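Local structure of probable LacI-family transcriptional regulator (Corynebacterium glutamicum ATCC 13032, 3BIL) at residues A[243-257]-A[271-285]. The protein probably binds cis-regulatory DNA and acts as a transcription factor of the LacI family, though its function has not been established. Numbering follows the deposited sequence.
Sequences KTLFAGDSMMTIGVI and VSVIGFDTHPLFALQ
Ser-272 N donates to Lys-243 O at 3.0 Å, the first of four backbone bonds that zip strand 244-247 to strand 272-276 in parallel register. The ladder continues through Leu-245, which donates through its N to Ser-272 O and accepts through its O from Ile-274 N, so that one residue bonds to the neighbours before and after Val-273; it closes where Ala-247 N meets Ile-274 O at 3.0 Å.

Beyond the ladder the helix takes over. Thr-253 OG1, set beside its own backbone N (chi1 -58°), accepts a nearly straight bond from Phe-276 N at 2.9 Å while donating to Asp-249 O at 2.6 Å. The hydroxyl thus ties the end of the second strand to the first helical turn. Next to it, Ser-250 OG lies 3.2 Å from Asp-277 OD2; Asn-78 is a competing, weak partner for that serine.

Apolar contacts occupy both faces of the sheet. On one, Ile-274 lays CB and CG2 over a face of the Phe-246 ring, CG2 standing 4.1 Å from the ring centroid and almost on its normal; Leu-179 of helix 169-181 touches both residues. On the other, Val-256 CG1 and Val-273 CG1 meet tip to tip at 3.7 Å. From the same helix, Thr-253 CG2 makes a CH-pi contact over a face of Phe-282, and one turn on Ile-257 CD1 approaches CE2 of that ring at 3.6 Å. Phe-282 also packs on Leu-281 of the second subunit.

Strand 244-247, helix 250-262 and strand 272-276 together form a beta-alpha-beta crossover, the repeating unit of the periplasmic-binding-protein fold shared by LacI-family regulators.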
ATOM      1  N   LYS A 243       4.600   7.269 -27.508  1.00 35.45           N
ATOM      2  CA  LYS A 243       5.655   6.256 -27.436  1.00 35.02           C
ATOM      3  C   LYS A 243       6.250   6.213 -26.017  1.00 31.12           C
ATOM      4  O   LYS A 243       7.072   5.354 -25.706  1.00 24.90           O
ATOM      5  CB  LYS A 243       6.705   6.464 -28.547  1.00 36.06           C
ATOM      6  CG  LYS A 243       6.260   5.820 -29.869  1.00 41.53           C
ATOM      7  CD  LYS A 243       7.284   5.876 -30.996  1.00 46.43           C
ATOM      8  CE  LYS A 243       7.044   7.140 -31.885  1.00 57.82           C
ATOM      9  NZ  LYS A 243       7.131   6.938 -33.392  1.00 56.57           N
ATOM     10  N   THR A 244       5.783   7.126 -25.159  1.00 26.60           N
ATOM     11  CA  THR A 244       6.186   7.176 -23.774  1.00 21.13           C
ATOM     12  C   THR A 244       4.974   7.514 -22.921  1.00 25.52           C
ATOM     13  O   THR A 244       4.152   8.366 -23.282  1.00 23.99           O
ATOM     14  CB  THR A 244       7.338   8.206 -23.535  1.00 22.78           C
ATOM     15  OG1 THR A 244       8.575   7.669 -24.043  1.00 21.50           O
ATOM     16  CG2 THR A 244       7.565   8.505 -22.023  1.00 20.29           C
ATOM     17  N   LEU A 245       4.835   6.833 -21.788  1.00 22.35           N
ATOM     18  CA  LEU A 245       3.748   7.161 -20.903  1.00 24.43           C
ATOM     19  C   LEU A 245       4.375   7.685 -19.625  1.00 24.57           C
ATOM     20  O   LEU A 245       5.264   7.059 -19.052  1.00 28.39           O
ATOM     21  CB  LEU A 245       2.815   5.961 -20.703  1.00 24.69           C
ATOM     22  CG  LEU A 245       2.132   5.492 -22.019  1.00 27.45           C
ATOM     23  CD1 LEU A 245       1.473   4.063 -21.925  1.00 27.55           C
ATOM     24  CD2 LEU A 245       1.118   6.538 -22.532  1.00 20.70           C
ATOM     25  N   PHE A 246       3.930   8.851 -19.193  1.00 19.37           N
ATOM     26  CA  PHE A 246       4.607   9.558 -18.156  1.00 20.51           C
ATOM     27  C   PHE A 246       3.486   9.863 -17.169  1.00 19.32           C
ATOM     28  O   PHE A 246       2.684  10.760 -17.342  1.00 24.05           O
ATOM     29  CB  PHE A 246       5.338  10.788 -18.773  1.00 18.68           C
ATOM     30  CG  PHE A 246       6.162  11.636 -17.790  1.00 18.35           C
ATOM     31  CD1 PHE A 246       7.299  12.294 -18.238  1.00 20.13           C
ATOM     32  CD2 PHE A 246       5.773  11.835 -16.486  1.00 17.99           C
ATOM     33  CE1 PHE A 246       8.024  13.089 -17.418  1.00 18.05           C
ATOM     34  CE2 PHE A 246       6.475  12.634 -15.662  1.00 18.85           C
ATOM     35  CZ  PHE A 246       7.608  13.273 -16.112  1.00 20.16           C
ATOM     36  N   ALA A 247       3.395   9.051 -16.138  1.00 21.96           N
ATOM     37  CA  ALA A 247       2.323   9.199 -15.172  1.00 21.93           C
ATOM     38  C   ALA A 247       2.716  10.274 -14.236  1.00 23.21           C
ATOM     39  O   ALA A 247       3.897  10.461 -13.997  1.00 28.83           O
ATOM     40  CB  ALA A 247       2.200   7.927 -14.410  1.00 21.55           C
ATOM     41  N   GLY A 248       1.750  10.939 -13.638  1.00 26.50           N
ATOM     42  CA  GLY A 248       2.044  11.992 -12.672  1.00 21.43           C
ATOM     43  C   GLY A 248       1.619  11.629 -11.274  1.00 28.33           C
ATOM     44  O   GLY A 248       1.631  12.501 -10.414  1.00 27.57           O
ATOM     45  N   ASP A 249       1.228  10.355 -11.056  1.00 33.56           N
ATOM     46  CA  ASP A 249       0.818   9.818  -9.724  1.00 36.09           C
ATOM     47  C   ASP A 249       1.182   8.365  -9.498  1.00 35.12           C
ATOM     48  O   ASP A 249       1.349   7.622 -10.458  1.00 32.96           O
ATOM     49  CB  ASP A 249      -0.707   9.919  -9.554  1.00 43.29           C
ATOM     50  CG  ASP A 249      -1.100  11.197  -8.905  1.00 47.21           C
ATOM     51  OD1 ASP A 249      -0.186  11.814  -8.326  1.00 47.12           O
ATOM     52  OD2 ASP A 249      -2.282  11.611  -8.979  1.00 52.35           O
ATOM     53  N   SER A 250       1.260   7.934  -8.240  1.00 36.12           N
ATOM     54  CA  SER A 250       1.202   6.482  -7.957  1.00 41.85           C
ATOM     55  C   SER A 250       0.081   5.819  -8.775  1.00 41.89           C
ATOM     56  O   SER A 250       0.323   4.870  -9.540  1.00 43.76           O
ATOM     57  CB  SER A 250       0.895   6.199  -6.472  1.00 44.71           C
ATOM     58  OG  SER A 250       1.953   6.574  -5.615  1.00 52.26           O
ATOM     59  N   MET A 251      -1.151   6.306  -8.585  1.00 37.84           N
ATOM     60  CA  MET A 251      -2.309   5.630  -9.149  1.00 38.52           C
ATOM     61  C   MET A 251      -2.309   5.676 -10.675  1.00 35.62           C
ATOM     62  O   MET A 251      -2.607   4.661 -11.327  1.00 33.48           O
ATOM     63  CB  MET A 251      -3.636   6.087  -8.506  1.00 45.56           C
ATOM     64  CG  MET A 251      -3.713   5.831  -6.928  1.00 53.20           C
ATOM     65  SD  MET A 251      -3.405   4.162  -6.189  1.00 59.51           S
ATOM     66  CE  MET A 251      -1.696   4.161  -5.632  1.00 53.09           C
ATOM     67  N   MET A 252      -1.929   6.825 -11.247  1.00 31.98           N
ATOM     68  CA  MET A 252      -1.759   6.912 -12.677  1.00 26.42           C
ATOM     69  C   MET A 252      -0.667   5.893 -13.153  1.00 30.18           C
ATOM     70  O   MET A 252      -0.806   5.253 -14.214  1.00 32.27           O
ATOM     71  CB  MET A 252      -1.545   8.385 -13.117  1.00 32.21           C
ATOM     72  CG  MET A 252      -2.759   9.418 -12.849  1.00 30.21           C
ATOM     73  SD  MET A 252      -4.326   9.096 -13.761  1.00 31.30           S
ATOM     74  CE  MET A 252      -4.929   7.695 -12.888  1.00 29.65           C
ATOM     75  N   THR A 253       0.368   5.663 -12.333  1.00 27.57           N
ATOM     76  CA  THR A 253       1.461   4.747 -12.712  1.00 27.45           C
ATOM     77  C   THR A 253       1.019   3.317 -12.826  1.00 30.53           C
ATOM     78  O   THR A 253       1.528   2.583 -13.694  1.00 34.17           O
ATOM     79  CB  THR A 253       2.655   4.773 -11.714  1.00 27.84           C
ATOM     80  OG1 THR A 253       3.166   6.109 -11.633  1.00 29.79           O
ATOM     81  CG2 THR A 253       3.774   3.840 -12.204  1.00 25.57           C
ATOM     82  N   ILE A 254       0.124   2.905 -11.915  1.00 28.09           N
ATOM     83  CA  ILE A 254      -0.580   1.626 -12.060  1.00 31.32           C
ATOM     84  C   ILE A 254      -1.379   1.491 -13.369  1.00 27.44           C
ATOM     85  O   ILE A 254      -1.177   0.508 -14.095  1.00 27.40           O
ATOM     86  CB  ILE A 254      -1.421   1.202 -10.814  1.00 34.08           C
ATOM     87  CG1 ILE A 254      -0.509   1.077  -9.617  1.00 34.45           C
ATOM     88  CG2 ILE A 254      -2.011  -0.195 -11.032  1.00 32.37           C
ATOM     89  CD1 ILE A 254      -1.206   1.367  -8.272  1.00 45.14           C
ATOM     90  N   GLY A 255      -2.235   2.481 -13.678  1.00 30.92           N
ATOM     91  CA  GLY A 255      -3.031   2.540 -14.953  1.00 25.90           C
ATOM     92  C   GLY A 255      -2.130   2.429 -16.184  1.00 29.20           C
ATOM     93  O   GLY A 255      -2.460   1.749 -17.186  1.00 27.90           O
ATOM     94  N   VAL A 256      -0.962   3.058 -16.116  1.00 26.11           N
ATOM     95  CA  VAL A 256       0.026   2.915 -17.205  1.00 26.17           C
ATOM     96  C   VAL A 256       0.534   1.479 -17.364  1.00 31.76           C
ATOM     97  O   VAL A 256       0.655   0.985 -18.514  1.00 29.19           O
ATOM     98  CB  VAL A 256       1.236   3.886 -17.031  1.00 24.31           C
ATOM     99  CG1 VAL A 256       2.358   3.498 -17.947  1.00 21.06           C
ATOM    100  CG2 VAL A 256       0.793   5.300 -17.270  1.00 18.52           C
ATOM    101  N   ILE A 257       0.851   0.816 -16.226  1.00 33.65           N
ATOM    102  CA  ILE A 257       1.269  -0.604 -16.251  1.00 28.61           C
ATOM    103  C   ILE A 257       0.122  -1.477 -16.769  1.00 30.54           C
ATOM    104  O   ILE A 257       0.284  -2.273 -17.721  1.00 32.10           O
ATOM    105  CB  ILE A 257       1.795  -1.113 -14.876  1.00 29.10           C
ATOM    106  CG1 ILE A 257       3.103  -0.399 -14.506  1.00 27.26           C
ATOM    107  CG2 ILE A 257       2.084  -2.581 -14.943  1.00 22.03           C
ATOM    108  CD1 ILE A 257       3.485  -0.419 -12.994  1.00 24.82           C
ATOM    109  N   VAL A 271       7.625   0.340 -25.538  1.00 37.94           N
ATOM    110  CA  VAL A 271       7.128   1.643 -25.152  1.00 30.82           C
ATOM    111  C   VAL A 271       7.972   2.084 -23.957  1.00 33.31           C
ATOM    112  O   VAL A 271       8.468   1.224 -23.220  1.00 34.31           O
ATOM    113  CB  VAL A 271       5.710   1.482 -24.668  1.00 31.52           C
ATOM    114  CG1 VAL A 271       5.689   0.607 -23.344  1.00 25.01           C
ATOM    115  CG2 VAL A 271       5.060   2.800 -24.435  1.00 26.36           C
ATOM    116  N   SER A 272       8.118   3.391 -23.731  1.00 26.95           N
ATOM    117  CA  SER A 272       8.841   3.886 -22.572  1.00 25.61           C
ATOM    118  C   SER A 272       7.885   4.291 -21.458  1.00 28.44           C
ATOM    119  O   SER A 272       6.848   4.845 -21.744  1.00 24.34           O
ATOM    120  CB  SER A 272       9.721   5.103 -22.931  1.00 21.43           C
ATOM    121  OG  SER A 272      10.694   4.742 -23.909  1.00 21.19           O
ATOM    122  N   VAL A 273       8.262   4.064 -20.187  1.00 28.05           N
ATOM    123  CA  VAL A 273       7.452   4.533 -19.068  1.00 24.68           C
ATOM    124  C   VAL A 273       8.279   5.387 -18.105  1.00 25.63           C
ATOM    125  O   VAL A 273       9.422   5.062 -17.814  1.00 25.73           O
ATOM    126  CB  VAL A 273       6.759   3.355 -18.310  1.00 20.94           C
ATOM    127  CG1 VAL A 273       5.934   3.854 -17.104  1.00 19.15           C
ATOM    128  CG2 VAL A 273       5.838   2.637 -19.239  1.00 20.05           C
ATOM    129  N   ILE A 274       7.682   6.480 -17.641  1.00 23.31           N
ATOM    130  CA  ILE A 274       8.149   7.176 -16.472  1.00 27.60           C
ATOM    131  C   ILE A 274       7.068   7.107 -15.405  1.00 26.50           C
ATOM    132  O   ILE A 274       5.941   7.535 -15.666  1.00 24.97           O
ATOM    133  CB  ILE A 274       8.447   8.674 -16.733  1.00 27.20           C
ATOM    134  CG1 ILE A 274       9.362   8.857 -17.955  1.00 30.16           C
ATOM    135  CG2 ILE A 274       9.051   9.307 -15.469  1.00 21.77           C
ATOM    136  CD1 ILE A 274      10.818   8.460 -17.748  1.00 25.54           C
ATOM    137  N   GLY A 275       7.415   6.587 -14.213  1.00 23.17           N
ATOM    138  CA  GLY A 275       6.439   6.399 -13.152  1.00 21.03           C
ATOM    139  C   GLY A 275       6.584   7.452 -12.118  1.00 19.87           C
ATOM    140  O   GLY A 275       7.541   8.185 -12.130  1.00 23.51           O
ATOM    141  N   PHE A 276       5.638   7.525 -11.201  1.00 27.65           N
ATOM    142  CA  PHE A 276       5.747   8.489 -10.116  1.00 33.52           C
ATOM    143  C   PHE A 276       5.659   7.756  -8.782  1.00 36.02           C
ATOM    144  O   PHE A 276       4.785   6.903  -8.621  1.00 40.03           O
ATOM    145  CB  PHE A 276       4.670   9.564 -10.231  1.00 33.37           C
ATOM    146  CG  PHE A 276       5.192  10.994 -10.029  1.00 32.55           C
ATOM    147  CD1 PHE A 276       5.566  11.776 -11.126  1.00 28.79           C
ATOM    148  CD2 PHE A 276       5.299  11.546  -8.746  1.00 31.39           C
ATOM    149  CE1 PHE A 276       6.037  13.087 -10.962  1.00 28.84           C
ATOM    150  CE2 PHE A 276       5.788  12.856  -8.558  1.00 31.56           C
ATOM    151  CZ  PHE A 276       6.156  13.629  -9.667  1.00 30.62           C
ATOM    152  N   ASP A 277       6.578   8.087  -7.859  1.00 35.04           N
ATOM    153  CA  ASP A 277       6.767   7.426  -6.547  1.00 41.29           C
ATOM    154  C   ASP A 277       7.409   6.033  -6.523  1.00 39.26           C
ATOM    155  O   ASP A 277       7.548   5.353  -7.534  1.00 42.64           O
ATOM    156  CB  ASP A 277       5.511   7.477  -5.672  1.00 47.44           C
ATOM    157  CG  ASP A 277       4.912   8.857  -5.638  1.00 52.24           C
ATOM    158  OD1 ASP A 277       5.507   9.765  -4.997  1.00 56.11           O
ATOM    159  OD2 ASP A 277       3.864   9.038  -6.293  1.00 54.06           O
ATOM    160  N   THR A 278       7.832   5.641  -5.337  1.00 40.76           N
ATOM    161  CA  THR A 278       8.900   4.658  -5.207  1.00 43.13           C
ATOM    162  C   THR A 278       8.492   3.196  -5.029  1.00 45.95           C
ATOM    163  O   THR A 278       9.376   2.364  -4.917  1.00 50.97           O
ATOM    164  CB  THR A 278       9.883   5.031  -4.060  1.00 42.42           C
ATOM    165  OG1 THR A 278       9.189   5.740  -3.009  1.00 43.20           O
ATOM    166  CG2 THR A 278      10.980   5.873  -4.599  1.00 44.32           C
ATOM    167  N   HIS A 279       7.194   2.878  -5.027  1.00 44.86           N
ATOM    168  CA  HIS A 279       6.724   1.509  -4.727  1.00 45.34           C
ATOM    169  C   HIS A 279       7.784   0.417  -4.972  1.00 39.59           C
ATOM    170  O   HIS A 279       8.384   0.378  -6.033  1.00 33.08           O
ATOM    171  CB  HIS A 279       5.454   1.178  -5.517  1.00 48.99           C
ATOM    172  CG  HIS A 279       4.685   0.011  -4.980  1.00 51.39           C
ATOM    173  ND1 HIS A 279       5.273  -1.196  -4.665  1.00 55.48           N
ATOM    174  CD2 HIS A 279       3.359  -0.147  -4.749  1.00 55.56           C
ATOM    175  CE1 HIS A 279       4.351  -2.034  -4.224  1.00 58.03           C
ATOM    176  NE2 HIS A 279       3.179  -1.424  -4.272  1.00 59.06           N
ATOM    177  N   PRO A 280       8.032  -0.444  -3.964  1.00 38.95           N
ATOM    178  CA  PRO A 280       8.979  -1.576  -4.089  1.00 40.44           C
ATOM    179  C   PRO A 280       8.796  -2.416  -5.356  1.00 39.95           C
ATOM    180  O   PRO A 280       9.792  -2.789  -6.007  1.00 41.39           O
ATOM    181  CB  PRO A 280       8.737  -2.413  -2.815  1.00 39.51           C
ATOM    182  CG  PRO A 280       7.613  -1.682  -2.039  1.00 42.31           C
ATOM    183  CD  PRO A 280       7.472  -0.313  -2.599  1.00 37.37           C
ATOM    184  N   LEU A 281       7.546  -2.675  -5.730  1.00 36.97           N
ATOM    185  CA  LEU A 281       7.284  -3.455  -6.954  1.00 41.08           C
ATOM    186  C   LEU A 281       7.605  -2.767  -8.278  1.00 42.68           C
ATOM    187  O   LEU A 281       7.757  -3.463  -9.288  1.00 47.19           O
ATOM    188  CB  LEU A 281       5.872  -4.065  -6.978  1.00 38.17           C
ATOM    189  CG  LEU A 281       5.610  -5.211  -5.987  1.00 39.76           C
ATOM    190  CD1 LEU A 281       4.145  -5.702  -6.027  1.00 36.16           C
ATOM    191  CD2 LEU A 281       6.589  -6.377  -6.206  1.00 40.46           C
ATOM    192  N   PHE A 282       7.730  -1.426  -8.294  1.00 43.53           N
ATOM    193  CA  PHE A 282       8.218  -0.740  -9.513  1.00 38.60           C
ATOM    194  C   PHE A 282       9.664  -1.133  -9.822  1.00 34.11           C
ATOM    195  O   PHE A 282      10.005  -1.337 -10.970  1.00 35.20           O
ATOM    196  CB  PHE A 282       8.017   0.803  -9.517  1.00 38.36           C
ATOM    197  CG  PHE A 282       6.551   1.265  -9.426  1.00 35.17           C
ATOM    198  CD1 PHE A 282       6.262   2.572  -9.031  1.00 31.65           C
ATOM    199  CD2 PHE A 282       5.492   0.408  -9.734  1.00 34.03           C
ATOM    200  CE1 PHE A 282       4.969   3.020  -8.902  1.00 33.96           C
ATOM    201  CE2 PHE A 282       4.177   0.838  -9.649  1.00 35.83           C
ATOM    202  CZ  PHE A 282       3.900   2.148  -9.215  1.00 37.68           C
ATOM    203  N   ALA A 283      10.489  -1.326  -8.801  1.00 36.01           N
ATOM    204  CA  ALA A 283      11.913  -1.649  -9.006  1.00 36.02           C
ATOM    205  C   ALA A 283      12.172  -3.079  -9.485  1.00 43.05           C
ATOM    206  O   ALA A 283      13.320  -3.429  -9.814  1.00 47.60           O
ATOM    207  CB  ALA A 283      12.671  -1.394  -7.723  1.00 34.36           C
ATOM    208  N   LEU A 284      11.118  -3.905  -9.509  1.00 45.19           N
ATOM    209  CA  LEU A 284      11.265  -5.351  -9.746  1.00 48.50           C
ATOM    210  C   LEU A 284      10.487  -5.912 -10.952  1.00 52.22           C
ATOM    211  O   LEU A 284      10.390  -7.136 -11.099  1.00 56.92           O
ATOM    212  CB  LEU A 284      10.902  -6.168  -8.480  1.00 43.88           C
ATOM    213  CG  LEU A 284      11.393  -5.720  -7.100  1.00 40.45           C
ATOM    214  CD1 LEU A 284      10.626  -6.465  -6.053  1.00 36.24           C
ATOM    215  CD2 LEU A 284      12.902  -5.851  -6.898  1.00 36.18           C
ATOM    216  N   GLN A 285       9.911  -5.023 -11.770  1.00 51.05           N
ATOM    217  CA  GLN A 285       9.417  -5.335 -13.113  1.00 49.12           C
ATOM    218  C   GLN A 285      10.571  -5.970 -13.948  1.00 49.21           C
ATOM    219  O   GLN A 285      11.743  -5.788 -13.599  1.00 54.54           O
ATOM    220  CB  GLN A 285       8.888  -4.041 -13.799  1.00 48.96           C
ATOM    221  CG  GLN A 285       7.725  -3.239 -13.111  1.00 47.54           C
ATOM    222  CD  GLN A 285       6.441  -4.061 -12.834  1.00 51.03           C
ATOM    223  OE1 GLN A 285       5.645  -4.364 -13.754  1.00 47.86           O
ATOM    224  NE2 GLN A 285       6.232  -4.412 -11.551  1.00 48.16           N
TER